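Monomethylamine corrinoid protein 1 (Methanosarcina barkeri, PDB 3EZX) carries methyl groups on a bound corrinoid cofactor from the methyltransferase MtmB to MtbA during methanogenesis from monomethylamine. Local coordinates at residues Ala35-Ser44 with Met71-Leu82. Numbering follows the deposited sequence.
Sequences ALDIITKGLS and MSNAMEVLTPEL
Leu78 pushes its side chain as a knob into the hole formed by Ala35, Ile38, Ile39 and Leu43, a worked example of how two helices can be joined by apolar packing. Its two methyls divide the work: CD1 lies 3.5 Å from Ile39 CG1 and meets Leu43 CD1 tip to tip, while CD2 faces Ile38 CD1 at 3.8 Å and Ala35 CB. With CG anti to its carbonyl carbon (chi1 -53°), the Leu78 branch points into this hole.

Around this knob the other aliphatic groups close ranks. Leu82 CD2 comes within 3.9 Å of Ala35 CB and also touches Leu36 CD1, and Leu43 CD1 rests against Ala74 CB at 3.7 Å.

The two methionines contribute their terminal methyls. Met75 crosses Ile39 at about a right angle, its folded chain bringing CE onto CG1 and CD1 of Ile39; a bend at chi3 (-86°) turns Met71 CE to Leu43 CB, 3.8 Å away. Replacing Ile39 with an alanine would probably open a gap beside Leu78 CD1 and leave the Met75 methyl freer to turn.

The segment axes pass 10.0 Å apart at 139°, a roughly antiparallel pairing within the N-terminal helical bundle. Ile39 and Leu82 pack on helix 107-118 of the Rossmann-fold domain and Met71 lies beside the bound cobamide, the pairing of modules found in methylamine corrinoid proteins and relatives such as methionine synthase.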
ATOM      1  N   ALA A  35       0.901 -16.493  -1.571  1.00 36.25           N
ATOM      2  CA  ALA A  35       0.652 -15.236  -2.269  1.00 38.46           C
ATOM      3  C   ALA A  35       1.611 -14.100  -1.937  1.00 33.67           C
ATOM      4  O   ALA A  35       2.083 -13.399  -2.835  1.00 45.47           O
ATOM      5  CB  ALA A  35      -0.789 -14.781  -2.014  1.00 33.88           C
ATOM      6  N   LEU A  36       1.898 -13.910  -0.657  1.00 40.31           N
ATOM      7  CA  LEU A  36       2.786 -12.828  -0.245  1.00 36.17           C
ATOM      8  C   LEU A  36       4.224 -13.026  -0.736  1.00 39.65           C
ATOM      9  O   LEU A  36       4.936 -12.061  -0.994  1.00 32.91           O
ATOM     10  CB  LEU A  36       2.752 -12.687   1.271  1.00 37.88           C
ATOM     11  CG  LEU A  36       2.993 -11.296   1.860  1.00 47.34           C
ATOM     12  CD1 LEU A  36       2.053 -10.259   1.233  1.00 32.69           C
ATOM     13  CD2 LEU A  36       2.764 -11.377   3.358  1.00 40.94           C
ATOM     14  N   ASP A  37       4.650 -14.276  -0.882  1.00 39.99           N
ATOM     15  CA  ASP A  37       5.997 -14.554  -1.376  1.00 42.12           C
ATOM     16  C   ASP A  37       6.046 -14.263  -2.867  1.00 40.07           C
ATOM     17  O   ASP A  37       7.066 -13.828  -3.394  1.00 31.80           O
ATOM     18  CB  ASP A  37       6.382 -16.008  -1.105  1.00 53.42           C
ATOM     19  CG  ASP A  37       6.739 -16.248   0.345  1.00 64.48           C
ATOM     20  OD1 ASP A  37       5.902 -15.932   1.217  1.00 74.08           O
ATOM     21  OD2 ASP A  37       7.851 -16.751   0.611  1.00 60.92           O
ATOM     22  N   ILE A  38       4.926 -14.507  -3.539  1.00 33.43           N
ATOM     23  CA  ILE A  38       4.800 -14.242  -4.967  1.00 33.18           C
ATOM     24  C   ILE A  38       5.014 -12.744  -5.184  1.00 35.23           C
ATOM     25  O   ILE A  38       5.637 -12.328  -6.160  1.00 28.23           O
ATOM     26  CB  ILE A  38       3.394 -14.623  -5.479  1.00 33.76           C
ATOM     27  CG1 ILE A  38       3.201 -16.143  -5.381  1.00 28.44           C
ATOM     28  CG2 ILE A  38       3.209 -14.141  -6.903  1.00 33.68           C
ATOM     29  CD1 ILE A  38       1.818 -16.606  -5.804  1.00 31.98           C
ATOM     30  N   ILE A  39       4.486 -11.942  -4.263  1.00 30.38           N
ATOM     31  CA  ILE A  39       4.619 -10.495  -4.341  1.00 30.98           C
ATOM     32  C   ILE A  39       6.027 -10.017  -3.983  1.00 35.51           C
ATOM     33  O   ILE A  39       6.734  -9.451  -4.818  1.00 37.46           O
ATOM     34  CB  ILE A  39       3.618  -9.785  -3.399  1.00 29.72           C
ATOM     35  CG1 ILE A  39       2.191 -10.064  -3.849  1.00 18.92           C
ATOM     36  CG2 ILE A  39       3.882  -8.280  -3.376  1.00 14.43           C
ATOM     37  CD1 ILE A  39       1.149  -9.459  -2.941  1.00 24.50           C
ATOM     38  N   THR A  40       6.440 -10.266  -2.746  1.00 33.13           N
ATOM     39  CA  THR A  40       7.746  -9.818  -2.276  1.00 39.62           C
ATOM     40  C   THR A  40       8.964 -10.450  -2.946  1.00 29.13           C
ATOM     41  O   THR A  40       9.993  -9.794  -3.081  1.00 31.98           O
ATOM     42  CB  THR A  40       7.876 -10.000  -0.746  1.00 33.93           C
ATOM     43  OG1 THR A  40       8.012 -11.392  -0.433  1.00 45.93           O
ATOM     44  CG2 THR A  40       6.640  -9.448  -0.046  1.00 29.23           C
ATOM     45  N   LYS A  41       8.866 -11.706  -3.365  1.00 27.21           N
ATOM     46  CA  LYS A  41      10.012 -12.347  -4.010  1.00 30.02           C
ATOM     47  C   LYS A  41       9.937 -12.386  -5.535  1.00 26.42           C
ATOM     48  O   LYS A  41      10.900 -12.786  -6.197  1.00 28.57           O
ATOM     49  CB  LYS A  41      10.208 -13.764  -3.463  1.00 37.44           C
ATOM     50  CG  LYS A  41      10.771 -13.789  -2.049  1.00 38.77           C
ATOM     51  CD  LYS A  41      10.878 -15.202  -1.506  1.00 51.76           C
ATOM     52  CE  LYS A  41      11.381 -15.194  -0.067  1.00 69.55           C
ATOM     53  NZ  LYS A  41      11.370 -16.556   0.540  1.00 78.06           N
ATOM     54  N   GLY A  42       8.806 -11.951  -6.087  1.00 28.31           N
ATOM     55  CA  GLY A  42       8.631 -11.955  -7.530  1.00 25.38           C
ATOM     56  C   GLY A  42       8.165 -10.654  -8.167  1.00 31.06           C
ATOM     57  O   GLY A  42       8.933  -9.985  -8.859  1.00 33.97           O
ATOM     58  N   LEU A  43       6.899 -10.306  -7.951  1.00 29.81           N
ATOM     59  CA  LEU A  43       6.324  -9.090  -8.514  1.00 31.77           C
ATOM     60  C   LEU A  43       7.051  -7.847  -8.020  1.00 35.82           C
ATOM     61  O   LEU A  43       7.480  -7.019  -8.822  1.00 37.74           O
ATOM     62  CB  LEU A  43       4.835  -8.995  -8.160  1.00 18.44           C
ATOM     63  CG  LEU A  43       3.966 -10.202  -8.546  1.00 26.02           C
ATOM     64  CD1 LEU A  43       2.567 -10.008  -7.995  1.00 31.61           C
ATOM     65  CD2 LEU A  43       3.931 -10.377 -10.061  1.00 13.35           C
ATOM     66  N   SER A  44       7.192  -7.711  -6.704  1.00 30.67           N
ATOM     67  CA  SER A  44       7.879  -6.557  -6.133  1.00 31.48           C
ATOM     68  C   SER A  44       9.320  -6.436  -6.632  1.00 29.50           C
ATOM     69  O   SER A  44       9.796  -5.333  -6.902  1.00 32.71           O
ATOM     70  CB  SER A  44       7.864  -6.635  -4.606  1.00 25.89           C
ATOM     71  OG  SER A  44       6.553  -6.519  -4.099  1.00 50.31           O
ATOM     72  N   MET A  71       0.844  -5.575 -12.664  1.00 19.20           N
ATOM     73  CA  MET A  71       0.780  -5.896 -11.250  1.00 21.95           C
ATOM     74  C   MET A  71      -0.627  -5.773 -10.675  1.00 23.99           C
ATOM     75  O   MET A  71      -0.979  -6.484  -9.738  1.00 31.25           O
ATOM     76  CB  MET A  71       1.742  -5.034 -10.431  1.00 28.48           C
ATOM     77  CG  MET A  71       2.128  -5.736  -9.132  1.00 29.59           C
ATOM     78  SD  MET A  71       3.129  -4.815  -7.997  1.00 48.09           S
ATOM     79  CE  MET A  71       4.703  -5.188  -8.636  1.00 44.02           C
ATOM     80  N   SER A  72      -1.436  -4.878 -11.226  1.00 25.87           N
ATOM     81  CA  SER A  72      -2.802  -4.723 -10.743  1.00 28.64           C
ATOM     82  C   SER A  72      -3.591  -5.990 -11.076  1.00 29.35           C
ATOM     83  O   SER A  72      -4.408  -6.457 -10.284  1.00 25.66           O
ATOM     84  CB  SER A  72      -3.458  -3.509 -11.395  1.00 26.93           C
ATOM     85  OG  SER A  72      -2.678  -2.352 -11.165  1.00 50.00           O
ATOM     86  N   ASN A  73      -3.339  -6.544 -12.256  1.00 21.26           N
ATOM     87  CA  ASN A  73      -4.016  -7.761 -12.664  1.00 30.93           C
ATOM     88  C   ASN A  73      -3.557  -8.917 -11.778  1.00 40.29           C
ATOM     89  O   ASN A  73      -4.332  -9.820 -11.469  1.00 48.53           O
ATOM     90  CB  ASN A  73      -3.721  -8.077 -14.135  1.00 25.12           C
ATOM     91  CG  ASN A  73      -4.543  -7.230 -15.096  1.00 29.02           C
ATOM     92  OD1 ASN A  73      -4.434  -7.374 -16.315  1.00 36.69           O
ATOM     93  ND2 ASN A  73      -5.375  -6.351 -14.553  1.00 22.81           N
ATOM     94  N   ALA A  74      -2.294  -8.884 -11.371  1.00 34.46           N
ATOM     95  CA  ALA A  74      -1.743  -9.925 -10.516  1.00 35.71           C
ATOM     96  C   ALA A  74      -2.418  -9.870  -9.150  1.00 36.87           C
ATOM     97  O   ALA A  74      -2.691 -10.900  -8.529  1.00 41.16           O
ATOM     98  CB  ALA A  74      -0.241  -9.731 -10.361  1.00 32.19           C
ATOM     99  N   MET A  75      -2.693  -8.654  -8.694  1.00 40.13           N
ATOM    100  CA  MET A  75      -3.326  -8.433  -7.401  1.00 39.26           C
ATOM    101  C   MET A  75      -4.764  -8.930  -7.350  1.00 38.50           C
ATOM    102  O   MET A  75      -5.255  -9.311  -6.288  1.00 34.16           O
ATOM    103  CB  MET A  75      -3.257  -6.950  -7.047  1.00 37.43           C
ATOM    104  CG  MET A  75      -1.851  -6.477  -6.714  1.00 46.01           C
ATOM    105  SD  MET A  75      -1.302  -7.068  -5.101  1.00 54.21           S
ATOM    106  CE  MET A  75      -0.829  -8.713  -5.491  1.00 35.80           C
ATOM    107  N   GLU A  76      -5.434  -8.936  -8.497  1.00 30.46           N
ATOM    108  CA  GLU A  76      -6.807  -9.411  -8.555  1.00 40.58           C
ATOM    109  C   GLU A  76      -6.834 -10.913  -8.271  1.00 42.36           C
ATOM    110  O   GLU A  76      -7.826 -11.448  -7.777  1.00 45.21           O
ATOM    111  CB  GLU A  76      -7.415  -9.128  -9.930  1.00 40.03           C
ATOM    112  CG  GLU A  76      -7.430  -7.660 -10.304  1.00 45.31           C
ATOM    113  CD  GLU A  76      -8.226  -7.397 -11.563  1.00 65.88           C
ATOM    114  OE1 GLU A  76      -8.047  -8.148 -12.548  1.00 70.74           O
ATOM    115  OE2 GLU A  76      -9.027  -6.438 -11.573  1.00 74.71           O
ATOM    116  N   VAL A  77      -5.733 -11.591  -8.577  1.00 36.74           N
ATOM    117  CA  VAL A  77      -5.653 -13.021  -8.338  1.00 35.24           C
ATOM    118  C   VAL A  77      -5.151 -13.344  -6.933  1.00 37.21           C
ATOM    119  O   VAL A  77      -5.550 -14.345  -6.349  1.00 46.39           O
ATOM    120  CB  VAL A  77      -4.730 -13.712  -9.360  1.00 38.02           C
ATOM    121  CG1 VAL A  77      -4.667 -15.201  -9.079  1.00 20.68           C
ATOM    122  CG2 VAL A  77      -5.241 -13.471 -10.773  1.00 24.26           C
ATOM    123  N   LEU A  78      -4.288 -12.492  -6.388  1.00 35.75           N
ATOM    124  CA  LEU A  78      -3.732 -12.720  -5.055  1.00 35.70           C
ATOM    125  C   LEU A  78      -4.539 -12.119  -3.899  1.00 41.11           C
ATOM    126  O   LEU A  78      -4.568 -12.688  -2.806  1.00 36.24           O
ATOM    127  CB  LEU A  78      -2.289 -12.197  -4.990  1.00 32.09           C
ATOM    128  CG  LEU A  78      -1.301 -12.694  -6.052  1.00 28.22           C
ATOM    129  CD1 LEU A  78       0.028 -12.006  -5.850  1.00 29.86           C
ATOM    130  CD2 LEU A  78      -1.133 -14.200  -5.972  1.00 29.87           C
ATOM    131  N   THR A  79      -5.187 -10.976  -4.125  1.00 37.52           N
ATOM    132  CA  THR A  79      -5.972 -10.329  -3.069  1.00 37.64           C
ATOM    133  C   THR A  79      -6.912 -11.312  -2.376  1.00 40.48           C
ATOM    134  O   THR A  79      -6.893 -11.442  -1.151  1.00 32.20           O
ATOM    135  CB  THR A  79      -6.805  -9.146  -3.615  1.00 35.15           C
ATOM    136  OG1 THR A  79      -5.936  -8.045  -3.912  1.00 39.16           O
ATOM    137  CG2 THR A  79      -7.842  -8.704  -2.597  1.00 28.48           C
ATOM    138  N   PRO A  80      -7.756 -12.010  -3.148  1.00 33.47           N
ATOM    139  CA  PRO A  80      -8.661 -12.962  -2.508  1.00 42.31           C
ATOM    140  C   PRO A  80      -7.886 -14.019  -1.722  1.00 43.93           C
ATOM    141  O   PRO A  80      -8.314 -14.456  -0.655  1.00 54.82           O
ATOM    142  CB  PRO A  80      -9.441 -13.545  -3.689  1.00 36.51           C
ATOM    143  CG  PRO A  80      -8.508 -13.377  -4.844  1.00 41.83           C
ATOM    144  CD  PRO A  80      -7.949 -12.006  -4.606  1.00 40.97           C
ATOM    145  N   GLU A  81      -6.734 -14.414  -2.249  1.00 45.28           N
ATOM    146  CA  GLU A  81      -5.901 -15.407  -1.587  1.00 47.81           C
ATOM    147  C   GLU A  81      -5.383 -14.840  -0.267  1.00 44.93           C
ATOM    148  O   GLU A  81      -5.209 -15.569   0.703  1.00 53.02           O
ATOM    149  CB  GLU A  81      -4.723 -15.780  -2.486  1.00 50.11           C
ATOM    150  CG  GLU A  81      -4.133 -17.141  -2.202  1.00 66.80           C
ATOM    151  CD  GLU A  81      -5.142 -18.252  -2.416  1.00 76.67           C
ATOM    152  OE1 GLU A  81      -5.784 -18.270  -3.487  1.00 78.85           O
ATOM    153  OE2 GLU A  81      -5.291 -19.106  -1.518  1.00 83.40           O
ATOM    154  N   LEU A  82      -5.147 -13.531  -0.240  1.00 46.60           N
ATOM    155  CA  LEU A  82      -4.641 -12.853   0.950  1.00 44.30           C
ATOM    156  C   LEU A  82      -5.730 -12.605   1.985  1.00 54.81           C
ATOM    157  O   LEU A  82      -5.457 -12.563   3.184  1.00 52.53           O
ATOM    158  CB  LEU A  82      -4.017 -11.508   0.571  1.00 38.58           C
ATOM    159  CG  LEU A  82      -2.725 -11.466  -0.245  1.00 45.72           C
ATOM    160  CD1 LEU A  82      -2.463 -10.040  -0.695  1.00 51.16           C
ATOM    161  CD2 LEU A  82      -1.563 -11.985   0.587  1.00 40.17           C
TER